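Local coordinates for protein polyketide synthase PksR (PDB 4U3V) that takes part in synthesis of the polyketide antibiotic bacillaene, this piece being its double-hotdog enoyl-isomerase domain, at residues Phe67-Leu81 / Pro230-Thr242. Residues are numbered along the deposited sequence; the frame is centred on the assembly and turned at random.
Sequences FNLFPEENSGRISKL and PFGINDIQFTKQT
The seam of the double-hotdog fold lies here: strand 75-81 of the probable N-terminal hotdog pairs antiparallel with strand 230-239 of the probable C-terminal one. Gly76 and Phe238 form a hydrogen-bonded pair, as do Ile78 and Ile236, and Leu81 and Ile233. The Phe238 N to Gly76 O bond is nearly straight. The strand bends at Asn234, whose O still accepts from Lys80 N at 2.9 Å. A water donates to both Leu81 O and Asn234 OD1. On its other neighbour, strand 274-283, Asn234 and Asp235 sit opposite the single residue Ser279, which makes a classic beta bulge.

Ile78, Ile236 and Phe238 point to one side of the sheet, where Ile78 and Phe238 also touch helix 56-69. Phe238 CG sits between its backbone N and carbonyl carbon (chi1 55°). The ring thus lies over Gly76, with Gly76 CA 4.1 Å from its centroid in a CH-pi contact. Ile78 CG1 meets Phe238 CE2 at 3.6 Å, the two side chains roughly perpendicular. Phe238 turns its edge to the face of Phe67 in an offset edge-to-face pair, planes at 90°. Just past the strand, Lys240 brings NZ over the Phe67 face in a cation-pi contact, though its modelled packing on the ring is too tight and the placement is approximate.

Arg77 and Gln237 run alongside each other on the other side of the sheet. Their guanidinium and amide planes stack 26° apart, with Gln237 NE2 over one guanidinium face. Their polar ends are held elsewhere: Arg77 NH2 by Ser134 O, Gln237 OE1 by His277 ND1.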
ATOM      1  N   PHE A  67      -3.351  14.481   7.102  1.00 32.77           N
ATOM      2  CA  PHE A  67      -2.779  15.788   6.768  1.00 32.60           C
ATOM      3  C   PHE A  67      -3.823  16.892   6.662  1.00 42.53           C
ATOM      4  O   PHE A  67      -3.546  18.049   7.008  1.00 40.03           O
ATOM      5  CB  PHE A  67      -1.946  15.702   5.510  1.00 39.57           C
ATOM      6  CG  PHE A  67      -0.613  15.035   5.716  1.00 41.91           C
ATOM      7  CD1 PHE A  67       0.162  15.336   6.837  1.00 45.75           C
ATOM      8  CD2 PHE A  67      -0.138  14.108   4.808  1.00 41.40           C
ATOM      9  CE1 PHE A  67       1.399  14.739   7.020  1.00 44.79           C
ATOM     10  CE2 PHE A  67       1.109  13.519   4.980  1.00 41.06           C
ATOM     11  CZ  PHE A  67       1.874  13.829   6.088  1.00 43.70           C
ATOM     12  N   ASN A  68      -5.047  16.504   6.302  1.00 37.05           N
ATOM     13  CA  ASN A  68      -6.201  17.416   6.272  1.00 39.03           C
ATOM     14  C   ASN A  68      -6.637  17.849   7.665  1.00 43.08           C
ATOM     15  O   ASN A  68      -7.032  19.006   7.873  1.00 45.35           O
ATOM     16  CB  ASN A  68      -7.386  16.733   5.564  1.00 39.73           C
ATOM     17  CG  ASN A  68      -8.460  17.713   5.141  1.00 47.27           C
ATOM     18  OD1 ASN A  68      -8.236  18.550   4.266  1.00 50.74           O
ATOM     19  ND2 ASN A  68      -9.639  17.579   5.722  1.00 48.42           N
ATOM     20  N   LEU A  69      -6.562  16.914   8.610  1.00 37.63           N
ATOM     21  CA  LEU A  69      -6.888  17.137  10.015  1.00 41.47           C
ATOM     22  C   LEU A  69      -5.758  17.874  10.758  1.00 44.92           C
ATOM     23  O   LEU A  69      -6.006  18.766  11.576  1.00 47.73           O
ATOM     24  CB  LEU A  69      -7.144  15.787  10.676  1.00 48.15           C
ATOM     25  CG  LEU A  69      -8.231  15.585  11.727  1.00 61.67           C
ATOM     26  CD1 LEU A  69      -9.339  16.615  11.579  1.00 69.00           C
ATOM     27  CD2 LEU A  69      -8.771  14.167  11.616  1.00 65.77           C
ATOM     28  N   PHE A  70      -4.519  17.560  10.410  1.00 40.16           N
ATOM     29  CA  PHE A  70      -3.357  18.173  11.055  1.00 40.47           C
ATOM     30  C   PHE A  70      -2.457  18.851  10.030  1.00 40.53           C
ATOM     31  O   PHE A  70      -1.332  18.421   9.786  1.00 41.80           O
ATOM     32  CB  PHE A  70      -2.581  17.130  11.851  1.00 44.93           C
ATOM     33  CG  PHE A  70      -3.422  16.353  12.833  1.00 42.43           C
ATOM     34  CD1 PHE A  70      -3.600  16.812  14.135  1.00 51.38           C
ATOM     35  CD2 PHE A  70      -3.996  15.141  12.475  1.00 40.23           C
ATOM     36  CE1 PHE A  70      -4.356  16.087  15.045  1.00 48.77           C
ATOM     37  CE2 PHE A  70      -4.729  14.395  13.389  1.00 41.57           C
ATOM     38  CZ  PHE A  70      -4.915  14.874  14.678  1.00 50.78           C
ATOM     39  N   PRO A  71      -2.954  19.930   9.399  1.00 45.62           N
ATOM     40  CA  PRO A  71      -1.936  20.718   8.752  1.00 48.01           C
ATOM     41  C   PRO A  71      -1.084  21.298   9.878  1.00 53.60           C
ATOM     42  O   PRO A  71      -1.542  21.351  11.036  1.00 63.48           O
ATOM     43  CB  PRO A  71      -2.746  21.804   8.045  1.00 52.78           C
ATOM     44  CG  PRO A  71      -3.943  21.997   8.918  1.00 50.92           C
ATOM     45  CD  PRO A  71      -4.168  20.719   9.689  1.00 48.78           C
ATOM     46  N   GLU A  72       0.175  21.599   9.594  1.00 62.54           N
ATOM     47  CA  GLU A  72       1.123  21.934  10.662  1.00 75.82           C
ATOM     48  C   GLU A  72       1.598  20.683  11.416  1.00 82.35           C
ATOM     49  O   GLU A  72       2.055  20.786  12.564  1.00 74.18           O
ATOM     50  CB  GLU A  72       0.509  22.930  11.667  1.00 78.47           C
ATOM     51  CG  GLU A  72      -0.308  24.069  11.066  1.00 87.47           C
ATOM     52  CD  GLU A  72       0.555  25.156  10.451  1.00 99.30           C
ATOM     53  OE1 GLU A  72       1.194  25.918  11.213  1.00104.57           O
ATOM     54  OE2 GLU A  72       0.583  25.253   9.203  1.00 85.08           O
ATOM     55  N   GLU A  73       1.410  19.503  10.816  1.00 59.77           N
ATOM     56  CA  GLU A  73       2.247  18.344  11.142  1.00 54.66           C
ATOM     57  C   GLU A  73       2.977  17.870   9.891  1.00 53.78           C
ATOM     58  O   GLU A  73       2.414  17.889   8.799  1.00 53.96           O
ATOM     59  CB  GLU A  73       1.422  17.207  11.762  1.00 46.86           C
ATOM     60  CG  GLU A  73       0.675  17.571  13.036  1.00 50.02           C
ATOM     61  CD  GLU A  73       1.596  17.776  14.231  1.00 69.00           C
ATOM     62  OE1 GLU A  73       2.767  17.338  14.184  1.00 57.83           O
ATOM     63  OE2 GLU A  73       1.142  18.380  15.227  1.00 71.47           O
ATOM     64  N   ASN A  74       4.260  17.545  10.030  1.00 44.58           N
ATOM     65  CA  ASN A  74       5.074  17.176   8.871  1.00 49.19           C
ATOM     66  C   ASN A  74       5.219  15.656   8.824  1.00 36.47           C
ATOM     67  O   ASN A  74       5.805  15.102   7.896  1.00 43.23           O
ATOM     68  CB  ASN A  74       6.444  17.859   8.901  1.00 58.00           C
ATOM     69  CG  ASN A  74       6.927  18.123  10.309  1.00 76.21           C
ATOM     70  OD1 ASN A  74       6.807  17.268  11.188  1.00 86.42           O
ATOM     71  ND2 ASN A  74       7.441  19.328  10.543  1.00 81.80           N
ATOM     72  N   SER A  75       4.592  15.000   9.786  1.00 38.26           N
ATOM     73  CA  SER A  75       4.696  13.558   9.895  1.00 38.53           C
ATOM     74  C   SER A  75       3.575  13.061  10.782  1.00 33.09           C
ATOM     75  O   SER A  75       2.992  13.830  11.548  1.00 41.37           O
ATOM     76  CB  SER A  75       6.065  13.174  10.474  1.00 47.47           C
ATOM     77  OG  SER A  75       6.089  13.389  11.875  1.00 50.64           O
ATOM     78  N   GLY A  76       3.241  11.776  10.659  1.00 34.14           N
ATOM     79  CA  GLY A  76       2.154  11.187  11.405  1.00 27.10           C
ATOM     80  C   GLY A  76       2.201   9.669  11.382  1.00 30.46           C
ATOM     81  O   GLY A  76       3.166   9.074  10.845  1.00 31.51           O
ATOM     82  N   ARG A  77       1.150   9.064  11.930  1.00 31.93           N
ATOM     83  CA  ARG A  77       0.969   7.617  11.965  1.00 37.84           C
ATOM     84  C   ARG A  77      -0.434   7.255  11.523  1.00 37.84           C
ATOM     85  O   ARG A  77      -1.409   7.889  11.936  1.00 35.66           O
ATOM     86  CB  ARG A  77       1.146   7.064  13.386  1.00 43.17           C
ATOM     87  CG  ARG A  77       2.410   7.521  14.088  1.00 50.51           C
ATOM     88  CD  ARG A  77       3.605   6.658  13.720  1.00 60.26           C
ATOM     89  NE  ARG A  77       4.837   7.210  14.284  1.00 63.12           N
ATOM     90  CZ  ARG A  77       5.162   7.146  15.572  1.00 66.46           C
ATOM     91  NH1 ARG A  77       4.363   6.514  16.423  1.00 65.33           N
ATOM     92  NH2 ARG A  77       6.288   7.707  16.010  1.00 65.68           N
ATOM     93  N   ILE A  78      -0.549   6.158  10.771  1.00 31.66           N
ATOM     94  CA  ILE A  78      -1.804   5.422  10.689  1.00 32.27           C
ATOM     95  C   ILE A  78      -1.664   4.150  11.521  1.00 33.37           C
ATOM     96  O   ILE A  78      -0.611   3.542  11.505  1.00 35.51           O
ATOM     97  CB  ILE A  78      -2.078   4.976   9.225  1.00 29.46           C
ATOM     98  CG1 ILE A  78      -1.928   6.145   8.241  1.00 36.77           C
ATOM     99  CG2 ILE A  78      -3.404   4.239   9.125  1.00 29.14           C
ATOM    100  CD1 ILE A  78      -2.838   7.320   8.542  1.00 31.17           C
ATOM    101  N   SER A  79      -2.723   3.736  12.211  1.00 33.47           N
ATOM    102  CA  SER A  79      -2.692   2.475  12.981  1.00 37.96           C
ATOM    103  C   SER A  79      -3.904   1.632  12.683  1.00 32.33           C
ATOM    104  O   SER A  79      -4.998   2.163  12.451  1.00 29.84           O
ATOM    105  CB  SER A  79      -2.653   2.769  14.493  1.00 40.10           C
ATOM    106  OG  SER A  79      -1.693   3.768  14.792  1.00 53.13           O
ATOM    107  N   LYS A  80      -3.737   0.307  12.760  1.00 27.96           N
ATOM    108  CA  LYS A  80      -4.834  -0.647  12.752  1.00 25.91           C
ATOM    109  C   LYS A  80      -5.731  -0.498  11.518  1.00 30.53           C
ATOM    110  O   LYS A  80      -6.963  -0.546  11.598  1.00 30.53           O
ATOM    111  CB  LYS A  80      -5.662  -0.594  14.042  1.00 32.73           C
ATOM    112  CG  LYS A  80      -4.782  -0.591  15.279  1.00 40.12           C
ATOM    113  CD  LYS A  80      -5.556  -0.980  16.523  1.00 54.34           C
ATOM    114  CE  LYS A  80      -4.600  -1.127  17.703  1.00 59.08           C
ATOM    115  NZ  LYS A  80      -5.344  -1.162  18.998  1.00 70.50           N
ATOM    116  N   LEU A  81      -5.083  -0.304  10.377  1.00 27.08           N
ATOM    117  CA  LEU A  81      -5.821  -0.162   9.104  1.00 27.83           C
ATOM    118  C   LEU A  81      -6.258  -1.549   8.637  1.00 30.47           C
ATOM    119  O   LEU A  81      -5.439  -2.486   8.461  1.00 31.70           O
ATOM    120  CB  LEU A  81      -4.899   0.490   8.074  1.00 25.76           C
ATOM    121  CG  LEU A  81      -5.480   0.714   6.683  1.00 28.30           C
ATOM    122  CD1 LEU A  81      -6.644   1.711   6.773  1.00 31.86           C
ATOM    123  CD2 LEU A  81      -4.354   1.201   5.745  1.00 31.19           C
ATOM    124  N   PRO A 230      -4.195  -8.916   0.461  1.00 38.42           N
ATOM    125  CA  PRO A 230      -3.872  -7.956   1.518  1.00 32.34           C
ATOM    126  C   PRO A 230      -5.099  -7.756   2.417  1.00 39.38           C
ATOM    127  O   PRO A 230      -6.244  -7.747   1.939  1.00 35.90           O
ATOM    128  CB  PRO A 230      -3.577  -6.662   0.753  1.00 36.40           C
ATOM    129  CG  PRO A 230      -3.165  -7.128  -0.600  1.00 45.09           C
ATOM    130  CD  PRO A 230      -4.056  -8.306  -0.872  1.00 42.54           C
ATOM    131  N   PHE A 231      -4.842  -7.706   3.712  1.00 29.31           N
ATOM    132  CA  PHE A 231      -5.869  -7.726   4.760  1.00 30.34           C
ATOM    133  C   PHE A 231      -5.831  -6.382   5.530  1.00 33.70           C
ATOM    134  O   PHE A 231      -6.840  -5.891   6.039  1.00 32.14           O
ATOM    135  CB  PHE A 231      -5.505  -8.888   5.698  1.00 35.35           C
ATOM    136  CG  PHE A 231      -6.455  -9.086   6.844  1.00 48.76           C
ATOM    137  CD1 PHE A 231      -7.555  -9.935   6.715  1.00 52.91           C
ATOM    138  CD2 PHE A 231      -6.183  -8.527   8.089  1.00 51.19           C
ATOM    139  CE1 PHE A 231      -8.402 -10.169   7.791  1.00 52.47           C
ATOM    140  CE2 PHE A 231      -7.040  -8.741   9.164  1.00 69.26           C
ATOM    141  CZ  PHE A 231      -8.152  -9.561   9.012  1.00 64.53           C
ATOM    142  N   GLY A 232      -4.666  -5.762   5.596  1.00 29.74           N
ATOM    143  CA  GLY A 232      -4.546  -4.470   6.232  1.00 28.56           C
ATOM    144  C   GLY A 232      -3.123  -4.278   6.695  1.00 31.09           C
ATOM    145  O   GLY A 232      -2.229  -5.016   6.246  1.00 26.73           O
ATOM    146  N   ILE A 233      -2.882  -3.159   7.370  1.00 26.88           N
ATOM    147  CA  ILE A 233      -1.545  -2.724   7.796  1.00 26.93           C
ATOM    148  C   ILE A 233      -1.621  -2.255   9.262  1.00 30.21           C
ATOM    149  O   ILE A 233      -2.350  -1.327   9.588  1.00 27.59           O
ATOM    150  CB  ILE A 233      -1.004  -1.583   6.895  1.00 26.50           C
ATOM    151  CG1 ILE A 233      -1.133  -1.967   5.412  1.00 27.22           C
ATOM    152  CG2 ILE A 233       0.422  -1.190   7.330  1.00 28.13           C
ATOM    153  CD1 ILE A 233      -0.701  -0.861   4.448  1.00 29.68           C
ATOM    154  N   ASN A 234      -0.854  -2.873  10.155  1.00 29.36           N
ATOM    155  CA  ASN A 234      -0.912  -2.517  11.589  1.00 28.83           C
ATOM    156  C   ASN A 234      -0.422  -1.104  11.949  1.00 30.16           C
ATOM    157  O   ASN A 234      -0.982  -0.448  12.856  1.00 31.00           O
ATOM    158  CB  ASN A 234      -0.149  -3.557  12.430  1.00 33.43           C
ATOM    159  CG  ASN A 234      -0.852  -4.905  12.485  1.00 47.94           C
ATOM    160  OD1 ASN A 234      -2.041  -5.017  12.197  1.00 55.64           O
ATOM    161  ND2 ASN A 234      -0.113  -5.938  12.888  1.00 49.79           N
ATOM    162  N   ASP A 235       0.578  -0.619  11.218  1.00 30.21           N
ATOM    163  CA  ASP A 235       1.145   0.708  11.451  1.00 32.07           C
ATOM    164  C   ASP A 235       1.807   1.267  10.202  1.00 28.48           C
ATOM    165  O   ASP A 235       2.598   0.588   9.526  1.00 29.16           O
ATOM    166  CB  ASP A 235       2.125   0.682  12.631  1.00 33.82           C
ATOM    167  CG  ASP A 235       2.430   2.079  13.178  1.00 54.06           C
ATOM    168  OD1 ASP A 235       1.513   2.738  13.727  1.00 61.48           O
ATOM    169  OD2 ASP A 235       3.594   2.519  13.065  1.00 69.91           O
ATOM    170  N   ILE A 236       1.598   2.558   9.941  1.00 29.18           N
ATOM    171  CA  ILE A 236       2.385   3.243   8.949  1.00 28.99           C
ATOM    172  C   ILE A 236       2.951   4.486   9.596  1.00 31.90           C
ATOM    173  O   ILE A 236       2.213   5.196  10.270  1.00 35.45           O
ATOM    174  CB  ILE A 236       1.508   3.694   7.749  1.00 27.82           C
ATOM    175  CG1 ILE A 236       0.601   2.533   7.306  1.00 27.37           C
ATOM    176  CG2 ILE A 236       2.396   4.283   6.645  1.00 30.80           C
ATOM    177  CD1 ILE A 236      -0.289   2.859   6.107  1.00 31.83           C
ATOM    178  N   GLN A 237       4.240   4.728   9.421  1.00 30.55           N
ATOM    179  CA  GLN A 237       4.840   6.002   9.862  1.00 28.60           C
ATOM    180  C   GLN A 237       5.323   6.762   8.671  1.00 33.20           C
ATOM    181  O   GLN A 237       6.127   6.260   7.906  1.00 30.05           O
ATOM    182  CB  GLN A 237       6.057   5.746  10.787  1.00 35.53           C
ATOM    183  CG  GLN A 237       5.804   4.761  11.916  1.00 39.72           C
ATOM    184  CD  GLN A 237       7.029   4.605  12.812  1.00 44.53           C
ATOM    185  OE1 GLN A 237       8.162   4.811  12.373  1.00 44.38           O
ATOM    186  NE2 GLN A 237       6.810   4.178  14.039  1.00 44.43           N
ATOM    187  N   PHE A 238       4.868   8.008   8.518  1.00 33.29           N
ATOM    188  CA  PHE A 238       5.084   8.707   7.277  1.00 27.18           C
ATOM    189  C   PHE A 238       5.357  10.204   7.518  1.00 28.14           C
ATOM    190  O   PHE A 238       5.057  10.715   8.591  1.00 34.04           O
ATOM    191  CB  PHE A 238       3.819   8.550   6.388  1.00 26.40           C
ATOM    192  CG  PHE A 238       2.564   8.994   7.060  1.00 28.74           C
ATOM    193  CD1 PHE A 238       2.181  10.336   6.967  1.00 33.01           C
ATOM    194  CD2 PHE A 238       1.816   8.136   7.872  1.00 27.02           C
ATOM    195  CE1 PHE A 238       1.072  10.778   7.652  1.00 28.18           C
ATOM    196  CE2 PHE A 238       0.665   8.569   8.514  1.00 30.28           C
ATOM    197  CZ  PHE A 238       0.337   9.928   8.453  1.00 31.68           C
ATOM    198  N   THR A 239       5.912  10.853   6.502  1.00 31.00           N
ATOM    199  CA  THR A 239       6.066  12.333   6.441  1.00 33.61           C
ATOM    200  C   THR A 239       5.374  12.958   5.233  1.00 41.99           C
ATOM    201  O   THR A 239       4.883  12.250   4.343  1.00 34.89           O
ATOM    202  CB  THR A 239       7.542  12.753   6.381  1.00 36.30           C
ATOM    203  OG1 THR A 239       8.034  12.655   5.035  1.00 37.51           O
ATOM    204  CG2 THR A 239       8.383  11.867   7.293  1.00 42.53           C
ATOM    205  N   LYS A 240       5.382  14.296   5.198  1.00 41.42           N
ATOM    206  CA  LYS A 240       4.765  15.062   4.124  1.00 38.54           C
ATOM    207  C   LYS A 240       5.680  15.174   2.915  1.00 36.30           C
ATOM    208  O   LYS A 240       5.235  15.598   1.858  1.00 44.48           O
ATOM    209  CB  LYS A 240       4.418  16.469   4.617  1.00 49.40           C
ATOM    210  CG  LYS A 240       3.073  16.590   5.307  1.00 58.59           C
ATOM    211  CD  LYS A 240       2.656  18.048   5.480  1.00 64.70           C
ATOM    212  CE  LYS A 240       1.947  18.582   4.243  1.00 78.31           C
ATOM    213  NZ  LYS A 240       0.553  18.067   4.126  1.00 72.35           N
ATOM    214  N   GLN A 241       6.969  14.876   3.071  1.00 38.39           N
ATOM    215  CA  GLN A 241       7.888  14.955   1.937  1.00 42.46           C
ATOM    216  C   GLN A 241       7.675  13.819   0.947  1.00 46.23           C
ATOM    217  O   GLN A 241       7.929  12.651   1.256  1.00 43.70           O
ATOM    218  CB  GLN A 241       9.350  15.011   2.391  1.00 56.12           C
ATOM    219  CG  GLN A 241      10.327  15.308   1.259  1.00 80.70           C
ATOM    220  CD  GLN A 241       9.980  16.575   0.484  1.00 97.37           C
ATOM    221  OE1 GLN A 241      10.237  17.690   0.943  1.00105.36           O
ATOM    222  NE2 GLN A 241       9.426  16.404  -0.716  1.00 86.74           N
ATOM    223  N   THR A 242       7.207  14.160  -0.245  1.00 47.10           N
ATOM    224  CA  THR A 242       6.717  13.160  -1.181  1.00 45.69           C
ATOM    225  C   THR A 242       7.874  12.349  -1.733  1.00 51.66           C
ATOM    226  O   THR A 242       8.912  12.896  -2.099  1.00 44.55           O
ATOM    227  CB  THR A 242       5.903  13.803  -2.331  1.00 56.20           C
ATOM    228  OG1 THR A 242       4.728  14.425  -1.789  1.00 49.33           O
ATOM    229  CG2 THR A 242       5.471  12.750  -3.339  1.00 52.60           C
TER
HETATM  230  O   HOH W   1      -4.253  -3.994  10.580  1.00 36.36           O